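Side-chain contacts in hypothetical protein BACOVA_04980 (Bacteroides ovatus, PDB 3UFI), which probably serves as a fimbrial (pilus) subunit of the FimA-like type with a part in cell adhesion: residues A[44-49]-A[151-156]; A[64-69]-A[76-81]; A[110-115]-A[190-195]; A[135-140]-A[226-231]. One frame throughout, in Å; residues are numbered along the deposited sequence. Where two conformers were deposited one is given.

Contact 1: residues A[44-49]-A[151-156]; sequences IGVTVE and VTFDFS
Two aromatic rings from strand 151-156, F153 and F155, reach across the interior to two aliphatic side chains of strand 44-49, V46 and I44. The backbones stay far apart, the CA atoms of V46 and F153 being 9.8 Å from each other, so side chains alone bridge the gap and no hydrogen bond links the segments. The tight part lies at the far ends of the rings. V46 sets both methyls against the F153 ring: its CG1 is 3.8 Å from F153 CZ, and its CG2 is 4.0 Å from F153 CE2. With CG1 anti to the backbone N (chi1 178°), the valine straddles this corner of the ring, approaching it obliquely. I44 does the same to F155 with its two branches, CG2 lying 3.9 Å and CD1 4.0 Å from F155 CZ. CG1 of I44 sits between N and the carbonyl carbon (chi1 64°), which swings CD1 in beside CG2 against the same ring carbon. The outer side is different in character: T152 and D154 alternate with the phenylalanines and turn to solvent, D154 OD2 bonding to N22 ND2, while on the other strand T47 OG1 accepts from N65 N. This is the in-out alternation of a strand with one apolar face. Strand 16-25 runs parallel beside 150-156, strands 66-72 and 95-102 flank 43-51, L98 and A100 of 95-102 touch F153 and F155 respectively, and W38 meets the F155 ring edge-to-face within the core beneath the mixed sheet.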
loop_
_atom_site.group_PDB
_atom_site.type_symbol
_atom_site.label_atom_id
_atom_site.label_comp_id
_atom_site.label_asym_id
_atom_site.label_seq_id
_atom_site.Cartn_x
_atom_site.Cartn_y
_atom_site.Cartn_z
ATOM N N ILE A 44 -4.430 11.806 0.834
ATOM C CA ILE A 44 -5.523 10.835 0.770
ATOM C C ILE A 44 -6.708 11.453 -0.003
ATOM O O ILE A 44 -6.821 12.672 -0.083
ATOM C CB ILE A 44 -5.945 10.358 2.209
ATOM C CG1 ILE A 44 -6.533 11.527 3.068
ATOM C CG2 ILE A 44 -4.787 9.591 2.923
ATOM C CD1 ILE A 44 -7.212 11.109 4.419
ATOM N N GLY A 45 -7.558 10.601 -0.561
ATOM C CA GLY A 45 -8.786 11.009 -1.225
ATOM C C GLY A 45 -9.942 10.545 -0.375
ATOM O O GLY A 45 -9.955 9.386 0.019
ATOM N N VAL A 46 -10.869 11.448 -0.021
ATOM C CA VAL A 46 -12.029 11.180 0.864
ATOM C C VAL A 46 -13.343 11.333 0.071
ATOM O O VAL A 46 -13.569 12.337 -0.609
ATOM C CB VAL A 46 -12.003 12.080 2.139
ATOM C CG1 VAL A 46 -13.229 11.834 3.030
ATOM C CG2 VAL A 46 -10.710 11.845 2.944
ATOM N N THR A 47 -14.190 10.295 0.136
ATOM C CA THR A 47 -15.462 10.250 -0.560
ATOM C C THR A 47 -16.611 10.022 0.436
ATOM O O THR A 47 -16.537 9.114 1.266
ATOM C CB THR A 47 -15.420 9.132 -1.623
ATOM O OG1 THR A 47 -14.333 9.378 -2.510
ATOM C CG2 THR A 47 -16.711 9.018 -2.432
ATOM N N VAL A 48 -17.689 10.806 0.287
ATOM C CA VAL A 48 -18.944 10.633 1.025
ATOM C C VAL A 48 -19.741 9.617 0.210
ATOM O O VAL A 48 -20.188 9.921 -0.897
ATOM C CB VAL A 48 -19.699 11.946 1.288
ATOM C CG1 VAL A 48 -21.034 11.670 1.978
ATOM C CG2 VAL A 48 -18.844 12.891 2.126
ATOM N N GLU A 49 -19.777 8.376 0.707
ATOM C CA GLU A 49 -20.396 7.227 0.052
ATOM C C GLU A 49 -21.910 7.269 0.179
ATOM O O GLU A 49 -22.614 7.229 -0.827
ATOM C CB GLU A 49 -19.826 5.907 0.632
ATOM C CG GLU A 49 -20.625 4.669 0.242
ATOM C CD GLU A 49 -20.062 3.323 0.646
ATOM O OE1 GLU A 49 -18.848 3.097 0.439
ATOM O OE2 GLU A 49 -20.854 2.466 1.104
ATOM N N VAL A 151 -13.550 12.578 12.534
ATOM C CA VAL A 151 -13.671 11.181 12.083
ATOM C C VAL A 151 -12.253 10.645 11.900
ATOM O O VAL A 151 -11.412 11.332 11.315
ATOM C CB VAL A 151 -14.558 10.975 10.806
ATOM C CG1 VAL A 151 -14.174 11.934 9.684
ATOM C CG2 VAL A 151 -14.512 9.516 10.305
ATOM N N THR A 152 -11.999 9.429 12.383
ATOM C CA THR A 152 -10.722 8.753 12.177
ATOM C C THR A 152 -10.910 7.562 11.260
ATOM O O THR A 152 -11.636 6.629 11.601
ATOM C CB THR A 152 -10.070 8.297 13.489
ATOM O OG1 THR A 152 -9.931 9.428 14.330
ATOM C CG2 THR A 152 -8.660 7.655 13.253
ATOM N N PHE A 153 -10.224 7.566 10.121
ATOM C CA PHE A 153 -10.244 6.419 9.235
ATOM C C PHE A 153 -9.224 5.385 9.694
ATOM O O PHE A 153 -8.114 5.755 10.099
ATOM C CB PHE A 153 -9.902 6.840 7.791
ATOM C CG PHE A 153 -10.953 7.665 7.112
ATOM C CD1 PHE A 153 -12.109 7.073 6.610
ATOM C CD2 PHE A 153 -10.780 9.030 6.943
ATOM C CE1 PHE A 153 -13.087 7.841 5.974
ATOM C CE2 PHE A 153 -11.746 9.794 6.274
ATOM C CZ PHE A 153 -12.899 9.195 5.808
ATOM N N ASP A 154 -9.596 4.102 9.643
ATOM C CA ASP A 154 -8.670 3.013 9.945
ATOM C C ASP A 154 -8.243 2.372 8.625
ATOM O O ASP A 154 -8.983 1.566 8.054
ATOM C CB ASP A 154 -9.256 1.968 10.912
ATOM C CG ASP A 154 -8.210 0.956 11.358
ATOM O OD1 ASP A 154 -7.016 1.337 11.459
ATOM O OD2 ASP A 154 -8.579 -0.216 11.594
ATOM N N PHE A 155 -7.089 2.783 8.103
ATOM C CA PHE A 155 -6.571 2.300 6.822
ATOM C C PHE A 155 -5.866 0.964 6.954
ATOM O O PHE A 155 -5.190 0.699 7.944
ATOM C CB PHE A 155 -5.593 3.313 6.208
ATOM C CG PHE A 155 -6.178 4.638 5.773
ATOM C CD1 PHE A 155 -6.223 5.720 6.650
ATOM C CD2 PHE A 155 -6.576 4.840 4.452
ATOM C CE1 PHE A 155 -6.683 6.975 6.224
ATOM C CE2 PHE A 155 -7.047 6.092 4.028
ATOM C CZ PHE A 155 -7.102 7.148 4.918
ATOM N N SER A 156 -6.020 0.128 5.935
ATOM C CA SER A 156 -5.309 -1.149 5.820
ATOM C C SER A 156 -4.503 -1.145 4.556
ATOM O O SER A 156 -4.980 -0.629 3.557
ATOM C CB SER A 156 -6.282 -2.324 5.781
ATOM O OG SER A 156 -6.810 -2.561 7.067
#

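Contact 2: residues A[64-69]-A[76-81]; sequences INIQYR and FRVVNE. With SO4 (sulfate ion), chain D.
V78 lies over one face of the Y68 ring, its CG2 3.9 Å from the ring centroid and 15° off the normal, a CH-pi contact. V78 CB stands 3.7 Å from Y68 CE2, and V78 CA also lies over this face, 3.5 Å from Y68 CD2. With CG1 of V78 between N and the carbonyl carbon (chi1 79°), CG2 is swung over the ring and toward I66 CG2, 3.8 Å away. Without the Y68 ring, as with an alanine here, the V78 methyl is likely to lose its aromatic partner, leaving a gap. V79 crosses the extended chain of Q67 obliquely; its CG2 is 3.8 Å from Q67 CD and 3.7 Å from R69 CB, whereas the Q67 amide binds R43 through OE1. R69 and R77 share a sheet face but part: R69 NE forms a salt bridge with D41, and the poorly ordered R77 has a sulfate, probably from the crystallisation liquor, by its guanidinium, O1 over one face and O3 weakly bonded to NH2. N87 also binds that ion. The backbone fastens the ladder, R69 and R77 exchanging N-H...O bonds and V79 N donating to Q67 O at 3.0 Å. The segments include parts of both strands of the hairpin 66-72/75-78, which strand 43-51 borders on one side and strand 16-25 on the other; Y68 packs on I44 and V46, and F76 on I44.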
loop_
_atom_site.group_PDB
_atom_site.type_symbol
_atom_site.label_atom_id
_atom_site.label_comp_id
_atom_site.label_asym_id
_atom_site.label_seq_id
_atom_site.Cartn_x
_atom_site.Cartn_y
_atom_site.Cartn_z
ATOM N N ILE A 64 -16.539 13.749 -3.515
ATOM C CA ILE A 64 -15.951 12.565 -4.114
ATOM C C ILE A 64 -14.461 12.826 -4.329
ATOM O O ILE A 64 -14.124 13.852 -4.909
ATOM C CB ILE A 64 -16.676 12.216 -5.443
ATOM C CG1 ILE A 64 -18.180 11.949 -5.216
ATOM C CG2 ILE A 64 -15.990 11.044 -6.167
ATOM C CD1 ILE A 64 -19.022 11.985 -6.519
ATOM N N ASN A 65 -13.572 11.922 -3.856
ATOM C CA ASN A 65 -12.127 12.041 -4.077
ATOM C C ASN A 65 -11.601 13.459 -3.707
ATOM O O ASN A 65 -10.907 14.103 -4.487
ATOM C CB ASN A 65 -11.812 11.720 -5.565
ATOM C CG ASN A 65 -10.371 11.439 -5.858
ATOM O OD1 ASN A 65 -9.712 10.692 -5.142
ATOM N ND2 ASN A 65 -9.858 12.002 -6.946
ATOM N N ILE A 66 -11.931 13.923 -2.509
ATOM C CA ILE A 66 -11.488 15.229 -2.025
ATOM C C ILE A 66 -10.107 15.018 -1.445
ATOM O O ILE A 66 -9.954 14.159 -0.594
ATOM C CB ILE A 66 -12.496 15.861 -1.012
ATOM C CG1 ILE A 66 -13.927 15.970 -1.611
ATOM C CG2 ILE A 66 -11.980 17.213 -0.465
ATOM C CD1 ILE A 66 -14.103 16.799 -2.959
ATOM N N GLN A 67 -9.110 15.791 -1.903
ATOM C CA GLN A 67 -7.743 15.626 -1.419
ATOM C C GLN A 67 -7.527 16.275 -0.044
ATOM O O GLN A 67 -7.893 17.421 0.154
ATOM C CB GLN A 67 -6.727 16.192 -2.429
ATOM C CG GLN A 67 -5.289 15.750 -2.086
ATOM C CD GLN A 67 -4.228 16.373 -2.943
ATOM O OE1 GLN A 67 -3.075 15.991 -2.880
ATOM N NE2 GLN A 67 -4.572 17.350 -3.752
ATOM N N TYR A 68 -6.921 15.514 0.878
ATOM C CA TYR A 68 -6.491 15.907 2.221
ATOM C C TYR A 68 -4.995 15.604 2.324
ATOM O O TYR A 68 -4.511 14.663 1.697
ATOM C CB TYR A 68 -7.288 15.183 3.337
ATOM C CG TYR A 68 -8.682 15.731 3.557
ATOM C CD1 TYR A 68 -9.708 15.480 2.647
ATOM C CD2 TYR A 68 -8.976 16.510 4.671
ATOM C CE1 TYR A 68 -10.994 15.994 2.845
ATOM C CE2 TYR A 68 -10.249 17.044 4.869
ATOM C CZ TYR A 68 -11.250 16.796 3.945
ATOM O OH TYR A 68 -12.505 17.277 4.176
ATOM N N ARG A 69 -4.257 16.442 3.051
ATOM C CA ARG A 69 -2.820 16.262 3.240
ATOM C C ARG A 69 -2.539 15.996 4.719
ATOM O O ARG A 69 -3.149 16.621 5.576
ATOM C CB ARG A 69 -2.071 17.522 2.763
ATOM C CG ARG A 69 -0.557 17.422 2.837
ATOM C CD ARG A 69 0.068 18.740 2.445
ATOM N NE ARG A 69 1.509 18.763 2.701
ATOM C CZ ARG A 69 2.066 19.137 3.851
ATOM N NH1 ARG A 69 1.304 19.498 4.883
ATOM N NH2 ARG A 69 3.387 19.140 3.986
ATOM N N PHE A 76 -5.164 15.173 9.323
ATOM C CA PHE A 76 -5.225 15.608 7.930
ATOM C C PHE A 76 -5.934 16.931 7.785
ATOM O O PHE A 76 -6.879 17.227 8.517
ATOM C CB PHE A 76 -5.918 14.540 7.061
ATOM C CG PHE A 76 -5.073 13.305 6.860
ATOM C CD1 PHE A 76 -5.003 12.319 7.846
ATOM C CD2 PHE A 76 -4.347 13.120 5.687
ATOM C CE1 PHE A 76 -4.203 11.183 7.667
ATOM C CE2 PHE A 76 -3.550 11.983 5.508
ATOM C CZ PHE A 76 -3.497 11.012 6.495
ATOM N N ARG A 77 -5.484 17.732 6.823
ATOM C CA ARG A 77 -6.116 19.018 6.513
ATOM C C ARG A 77 -6.443 19.027 5.054
ATOM O O ARG A 77 -5.650 18.534 4.264
ATOM C CB ARG A 77 -5.225 20.211 6.903
ATOM C CG ARG A 77 -5.387 20.547 8.381
ATOM C CD ARG A 77 -4.470 21.655 8.850
ATOM N NE ARG A 77 -4.999 22.999 8.591
ATOM C CZ ARG A 77 -4.634 23.776 7.573
ATOM N NH1 ARG A 77 -3.747 23.345 6.680
ATOM N NH2 ARG A 77 -5.156 24.986 7.436
ATOM N N VAL A 78 -7.604 19.560 4.679
ATOM C CA VAL A 78 -7.989 19.600 3.268
ATOM C C VAL A 78 -6.945 20.395 2.443
ATOM O O VAL A 78 -6.343 21.349 2.940
ATOM C CB VAL A 78 -9.447 20.118 3.049
ATOM C CG1 VAL A 78 -9.550 21.640 3.130
ATOM C CG2 VAL A 78 -9.999 19.597 1.720
ATOM N N VAL A 79 -6.727 19.982 1.202
ATOM C CA VAL A 79 -5.816 20.705 0.311
ATOM C C VAL A 79 -6.601 21.834 -0.346
ATOM O O VAL A 79 -7.644 21.603 -0.977
ATOM C CB VAL A 79 -5.095 19.783 -0.718
ATOM C CG1 VAL A 79 -4.312 20.601 -1.763
ATOM C CG2 VAL A 79 -4.177 18.792 0.012
ATOM N N ASN A 80 -6.100 23.057 -0.153
ATOM C CA ASN A 80 -6.638 24.274 -0.739
ATOM C C ASN A 80 -5.553 25.009 -1.494
ATOM O O ASN A 80 -4.701 25.636 -0.872
ATOM C CB ASN A 80 -7.238 25.190 0.323
ATOM C CG ASN A 80 -8.467 24.685 0.993
ATOM O OD1 ASN A 80 -9.343 24.068 0.385
ATOM N ND2 ASN A 80 -8.569 24.975 2.266
ATOM N N GLU A 81 -5.543 24.900 -2.816
ATOM C CA GLU A 81 -4.600 25.654 -3.651
ATOM C C GLU A 81 -5.348 26.862 -4.143
ATOM O O GLU A 81 -6.483 26.740 -4.614
ATOM C CB GLU A 81 -4.027 24.830 -4.810
ATOM C CG GLU A 81 -3.011 23.790 -4.369
ATOM C CD GLU A 81 -2.701 22.750 -5.430
ATOM O OE1 GLU A 81 -1.969 23.071 -6.399
ATOM O OE2 GLU A 81 -3.227 21.620 -5.304
HETATM S S SO4 D . -8.861 24.614 6.724
HETATM O O1 SO4 D . -8.228 23.336 6.405
HETATM O O2 SO4 D . -10.019 24.361 7.593
HETATM O O3 SO4 D . -7.905 25.462 7.434
HETATM O O4 SO4 D . -9.291 25.296 5.492
HETATM O O HOH W 1 -8.769 19.255 -1.878
HETATM O O HOH W 2 -2.115 19.298 -4.916
#

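Contact 3: residues A[110-115]-A[190-195]; sequences TLPGTE and FNVTTG
Neither segment is regular where they meet: L111 and P112 belong to a loop, and V192 and T193 to the turn that leaves strand 189-191, with the CA atoms of L111 and V192 7.9 Å apart. That turn is pinned from within. N191 OD1 accepts from T193 N at 3.0 Å in the carbonyl plane, closing an Asx turn, and from T194 N, which sits well above that plane; G195 N returns to N191 O, its positive phi completing the bend. Across the gap, V192 is the hub. Its CG2 lies 3.9 Å from L111 CD2 and equally far from P112 CD, while its CG1 is 4.0 Å from P112 CG. With CG1 anti to the carbonyl carbon (chi1 -51°), CG2 falls between N and that carbon, wedged against leucine and proline together. Leucine and valine slide past each other in opposite directions; the CG-CD side of the proline ring instead meets the two valine methyls. The other leucine methyl, CD1, is 3.8 Å from T193 OG1, the two side chains crossing near a right angle. Y101 of strand 95-102 touches P112 and V192, I118 of strand 117-118 touches the same two, and V192 pairs through its backbone with G116, so the contact flanks the small antiparallel sheet 117-118/189-191/197-198.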
loop_
_atom_site.group_PDB
_atom_site.type_symbol
_atom_site.label_atom_id
_atom_site.label_comp_id
_atom_site.label_asym_id
_atom_site.label_seq_id
_atom_site.Cartn_x
_atom_site.Cartn_y
_atom_site.Cartn_z
ATOM N N THR A 110 -14.538 13.825 -8.578
ATOM C CA THR A 110 -14.532 12.704 -9.530
ATOM C C THR A 110 -13.660 11.568 -9.057
ATOM O O THR A 110 -12.522 11.817 -8.640
ATOM C CB THR A 110 -13.987 13.108 -10.923
ATOM O OG1 THR A 110 -14.294 14.443 -11.228
ATOM C CG2 THR A 110 -14.453 12.169 -12.021
ATOM N N LEU A 111 -14.120 10.317 -9.273
ATOM C CA LEU A 111 -13.336 9.137 -8.889
ATOM C C LEU A 111 -12.112 9.000 -9.814
ATOM O O LEU A 111 -12.232 9.237 -11.014
ATOM C CB LEU A 111 -14.192 7.857 -8.915
ATOM C CG LEU A 111 -15.267 7.678 -7.814
ATOM C CD1 LEU A 111 -16.126 6.486 -8.107
ATOM C CD2 LEU A 111 -14.675 7.540 -6.425
ATOM N N PRO A 112 -10.915 8.671 -9.265
ATOM C CA PRO A 112 -9.720 8.545 -10.125
ATOM C C PRO A 112 -9.777 7.305 -11.026
ATOM O O PRO A 112 -10.681 6.483 -10.875
ATOM C CB PRO A 112 -8.581 8.444 -9.109
ATOM C CG PRO A 112 -9.204 7.814 -7.906
ATOM C CD PRO A 112 -10.598 8.374 -7.850
ATOM N N GLY A 113 -8.824 7.186 -11.954
ATOM C CA GLY A 113 -8.749 6.049 -12.865
ATOM C C GLY A 113 -10.011 5.861 -13.680
ATOM O O GLY A 113 -10.597 6.840 -14.145
ATOM N N THR A 114 -10.449 4.601 -13.855
ATOM C CA THR A 114 -11.665 4.302 -14.620
ATOM C C THR A 114 -12.752 3.980 -13.614
ATOM O O THR A 114 -12.800 2.863 -13.093
ATOM C CB THR A 114 -11.424 3.178 -15.654
ATOM O OG1 THR A 114 -10.293 3.512 -16.447
ATOM C CG2 THR A 114 -12.629 2.953 -16.575
ATOM N N GLU A 115 -13.584 4.983 -13.300
ATOM C CA GLU A 115 -14.692 4.896 -12.334
ATOM C C GLU A 115 -14.206 4.369 -10.963
ATOM O O GLU A 115 -14.851 3.507 -10.372
ATOM C CB GLU A 115 -15.834 4.011 -12.885
ATOM C CG GLU A 115 -16.350 4.413 -14.261
ATOM C CD GLU A 115 -17.767 4.946 -14.318
ATOM O OE1 GLU A 115 -18.149 5.747 -13.432
ATOM O OE2 GLU A 115 -18.481 4.597 -15.286
ATOM N N PHE A 190 -6.385 -1.194 -8.346
ATOM C CA PHE A 190 -6.864 -0.869 -7.021
ATOM C C PHE A 190 -8.164 -0.108 -7.169
ATOM O O PHE A 190 -8.228 0.880 -7.898
ATOM C CB PHE A 190 -5.823 -0.081 -6.216
ATOM C CG PHE A 190 -6.342 0.511 -4.916
ATOM C CD1 PHE A 190 -6.658 -0.309 -3.832
ATOM C CD2 PHE A 190 -6.431 1.886 -4.748
ATOM C CE1 PHE A 190 -7.080 0.236 -2.620
ATOM C CE2 PHE A 190 -6.853 2.431 -3.532
ATOM C CZ PHE A 190 -7.161 1.600 -2.469
ATOM N N ASN A 191 -9.202 -0.578 -6.490
ATOM C CA ASN A 191 -10.525 0.022 -6.537
ATOM C C ASN A 191 -10.696 0.908 -5.292
ATOM O O ASN A 191 -10.674 0.397 -4.180
ATOM C CB ASN A 191 -11.566 -1.097 -6.627
ATOM C CG ASN A 191 -12.959 -0.619 -6.895
ATOM O OD1 ASN A 191 -13.416 0.374 -6.351
ATOM N ND2 ASN A 191 -13.685 -1.347 -7.705
ATOM N N VAL A 192 -10.825 2.244 -5.472
ATOM C CA VAL A 192 -10.904 3.175 -4.320
ATOM C C VAL A 192 -12.300 3.163 -3.652
ATOM O O VAL A 192 -12.470 3.705 -2.566
ATOM C CB VAL A 192 -10.479 4.634 -4.682
ATOM C CG1 VAL A 192 -9.133 4.654 -5.397
ATOM C CG2 VAL A 192 -11.555 5.357 -5.498
ATOM N N THR A 193 -13.283 2.569 -4.313
ATOM C CA THR A 193 -14.645 2.464 -3.809
ATOM C C THR A 193 -14.769 1.271 -2.863
ATOM O O THR A 193 -15.445 1.384 -1.854
ATOM C CB THR A 193 -15.603 2.363 -5.013
ATOM O OG1 THR A 193 -15.509 3.596 -5.721
ATOM C CG2 THR A 193 -17.062 2.125 -4.609
ATOM N N THR A 194 -14.145 0.130 -3.201
ATOM C CA THR A 194 -14.243 -1.107 -2.422
ATOM C C THR A 194 -12.946 -1.448 -1.682
ATOM O O THR A 194 -12.962 -2.281 -0.779
ATOM C CB THR A 194 -14.631 -2.273 -3.344
ATOM O OG1 THR A 194 -13.566 -2.534 -4.250
ATOM C CG2 THR A 194 -15.913 -2.015 -4.122
ATOM N N GLY A 195 -11.832 -0.849 -2.090
ATOM C CA GLY A 195 -10.547 -1.173 -1.490
ATOM C C GLY A 195 -9.928 -2.437 -2.041
ATOM O O GLY A 195 -8.850 -2.825 -1.601
#

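Contact 4: residues A[135-140]-A[226-231]; sequences IDFLFA and ILFPQD
Apolar contact dominates: I226 packs on I135 and on the CB-CG part of D136. I135 and I226 slide past each other in opposite directions, CD1 of I135 lying 3.8 Å from I226 CB and 3.6 Å from I226 O. CG2 of I226, anti to the backbone N, turns back to 3.7 Å from I135 O, so each isoleucine places a methyl near the other's carbonyl oxygen. The second branch of I226 is extended (chi2 180°), and its CD1 reaches the flank of D136, 3.8 Å from D136 CG, crossing that side chain at about a right angle. Shortening I226 to an alanine is likely to open a gap beside I135 CD1 and uncover the flank of D136. Aromatic contact is slighter: F137 CE2 and F228 CZ approach obliquely to 4.2 Å, and F137 stacks on F190. No polar bond crosses; those present lie within one segment or go to residues outside both. D136 centres an inverse gamma turn. Q230 NE2 donates almost straight to F228 O at 3.0 Å, the oxygen lying in the amide plane, which fixes the amide's rotation; NE2 also bonds to Q185 O. The join of the loop before strand 138-146 to the loop before strand 230-231 thus rests on apolar shape, while D136 OD1 is hydrogen-bonded to H157 ND1, so its polar need is probably met there.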
loop_
_atom_site.group_PDB
_atom_site.type_symbol
_atom_site.label_atom_id
_atom_site.label_comp_id
_atom_site.label_asym_id
_atom_site.label_seq_id
_atom_site.Cartn_x
_atom_site.Cartn_y
_atom_site.Cartn_z
ATOM N N ILE A 135 2.957 2.918 -4.572
ATOM C CA ILE A 135 2.207 1.713 -4.946
ATOM C C ILE A 135 1.668 1.021 -3.686
ATOM O O ILE A 135 1.072 -0.045 -3.787
ATOM C CB ILE A 135 3.030 0.737 -5.842
ATOM C CG1 ILE A 135 4.388 0.351 -5.179
ATOM C CG2 ILE A 135 3.197 1.344 -7.252
ATOM C CD1 ILE A 135 5.012 -0.988 -5.675
ATOM N N ASP A 136 1.875 1.628 -2.506
ATOM C CA ASP A 136 1.400 1.078 -1.237
ATOM C C ASP A 136 -0.013 1.575 -0.962
ATOM O O ASP A 136 -0.224 2.420 -0.098
ATOM C CB ASP A 136 2.362 1.461 -0.105
ATOM C CG ASP A 136 2.177 0.714 1.207
ATOM O OD1 ASP A 136 1.369 -0.273 1.241
ATOM O OD2 ASP A 136 2.856 1.077 2.188
ATOM N N PHE A 137 -0.982 1.039 -1.715
ATOM C CA PHE A 137 -2.380 1.426 -1.666
ATOM C C PHE A 137 -3.043 1.044 -0.359
ATOM O O PHE A 137 -2.957 -0.109 0.090
ATOM C CB PHE A 137 -3.155 0.853 -2.850
ATOM C CG PHE A 137 -2.697 1.386 -4.186
ATOM C CD1 PHE A 137 -3.089 2.652 -4.622
ATOM C CD2 PHE A 137 -1.944 0.593 -5.049
ATOM C CE1 PHE A 137 -2.692 3.135 -5.868
ATOM C CE2 PHE A 137 -1.561 1.072 -6.308
ATOM C CZ PHE A 137 -1.934 2.339 -6.704
ATOM N N LEU A 138 -3.674 2.060 0.270
ATOM C CA LEU A 138 -4.382 1.945 1.542
ATOM C C LEU A 138 -5.832 2.237 1.329
ATOM O O LEU A 138 -6.154 3.044 0.472
ATOM C CB LEU A 138 -3.823 2.918 2.611
ATOM C CG LEU A 138 -2.310 3.014 2.825
ATOM C CD1 LEU A 138 -1.991 3.995 3.932
ATOM C CD2 LEU A 138 -1.717 1.687 3.185
ATOM N N PHE A 139 -6.717 1.592 2.096
ATOM C CA PHE A 139 -8.143 1.874 2.002
ATOM C C PHE A 139 -8.751 1.907 3.385
ATOM O O PHE A 139 -8.336 1.149 4.257
ATOM C CB PHE A 139 -8.860 0.835 1.123
ATOM C CG PHE A 139 -10.373 0.956 1.098
ATOM C CD1 PHE A 139 -11.003 1.849 0.232
ATOM C CD2 PHE A 139 -11.166 0.195 1.961
ATOM C CE1 PHE A 139 -12.399 1.964 0.214
ATOM C CE2 PHE A 139 -12.555 0.308 1.941
ATOM C CZ PHE A 139 -13.165 1.192 1.070
ATOM N N ALA A 140 -9.781 2.754 3.576
ATOM C CA ALA A 140 -10.531 2.819 4.834
ATOM C C ALA A 140 -11.983 3.107 4.545
ATOM O O ALA A 140 -12.304 3.748 3.558
ATOM C CB ALA A 140 -9.961 3.899 5.746
ATOM N N ILE A 226 6.519 -4.817 -3.165
ATOM C CA ILE A 226 5.070 -4.625 -3.064
ATOM C C ILE A 226 4.474 -5.007 -4.436
ATOM O O ILE A 226 4.944 -4.533 -5.466
ATOM C CB ILE A 226 4.668 -3.197 -2.596
ATOM C CG1 ILE A 226 5.028 -2.988 -1.121
ATOM C CG2 ILE A 226 3.165 -2.934 -2.849
ATOM C CD1 ILE A 226 4.666 -1.569 -0.556
ATOM N N LEU A 227 3.463 -5.876 -4.437
ATOM C CA LEU A 227 2.799 -6.390 -5.634
ATOM C C LEU A 227 1.312 -6.352 -5.479
ATOM O O LEU A 227 0.829 -6.277 -4.355
ATOM C CB LEU A 227 3.174 -7.896 -5.830
ATOM C CG LEU A 227 4.576 -8.284 -6.246
ATOM C CD1 LEU A 227 4.710 -9.771 -6.233
ATOM C CD2 LEU A 227 4.901 -7.781 -7.656
ATOM N N PHE A 228 0.576 -6.568 -6.578
ATOM C CA PHE A 228 -0.852 -6.747 -6.477
ATOM C C PHE A 228 -1.125 -8.148 -5.934
ATOM O O PHE A 228 -0.418 -9.094 -6.308
ATOM C CB PHE A 228 -1.565 -6.516 -7.821
ATOM C CG PHE A 228 -1.698 -5.052 -8.157
ATOM C CD1 PHE A 228 -2.693 -4.275 -7.572
ATOM C CD2 PHE A 228 -0.842 -4.453 -9.080
ATOM C CE1 PHE A 228 -2.798 -2.911 -7.861
ATOM C CE2 PHE A 228 -0.957 -3.092 -9.384
ATOM C CZ PHE A 228 -1.939 -2.329 -8.778
ATOM N N PRO A 229 -2.098 -8.290 -5.008
ATOM C CA PRO A 229 -2.425 -9.624 -4.475
ATOM C C PRO A 229 -2.722 -10.615 -5.603
ATOM O O PRO A 229 -3.386 -10.269 -6.577
ATOM C CB PRO A 229 -3.672 -9.351 -3.605
ATOM C CG PRO A 229 -3.498 -7.941 -3.176
ATOM C CD PRO A 229 -2.983 -7.257 -4.412
ATOM N N GLN A 230 -2.209 -11.841 -5.474
ATOM C CA GLN A 230 -2.315 -12.876 -6.509
ATOM C C GLN A 230 -1.913 -14.242 -6.005
ATOM O O GLN A 230 -1.074 -14.370 -5.113
ATOM C CB GLN A 230 -1.374 -12.518 -7.706
ATOM C CG GLN A 230 0.135 -12.498 -7.347
ATOM C CD GLN A 230 0.981 -11.895 -8.427
ATOM O OE1 GLN A 230 1.513 -12.604 -9.267
ATOM N NE2 GLN A 230 1.094 -10.570 -8.460
ATOM N N ASP A 231 -2.424 -15.267 -6.657
ATOM C CA ASP A 231 -1.960 -16.621 -6.392
ATOM C C ASP A 231 -0.737 -16.803 -7.298
ATOM O O ASP A 231 -0.861 -16.672 -8.523
ATOM C CB ASP A 231 -3.067 -17.662 -6.652
ATOM C CG ASP A 231 -2.804 -19.035 -6.062
ATOM O OD1 ASP A 231 -1.841 -19.177 -5.286
ATOM O OD2 ASP A 231 -3.580 -19.955 -6.349
#

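Overall arrangement
All four contacts fall within the fimbrillin-like range. Contacts 1 and 2 lie about 11 Å apart between centres in the mixed sheet, meeting through the neighbouring strands 43-51 and 66-72; contact 2 is nested inside the loop that contact 1 closes. Contact 3, about 13 Å from contact 1 between centres, meets contact 2 where N65 packs on P112. Contact 4, near the centre of the chain, is about 14 Å from contact 3 and about 17 Å from contact 1, again between centres; it touches both, through F137 on F190 and A140 on F153. Contacts 1, 3 and 4 interleave along the sequence, bringing distant parts of the chain together, contact 4 joining strand 138-146 to the region of the small sheet 230-231/255-256.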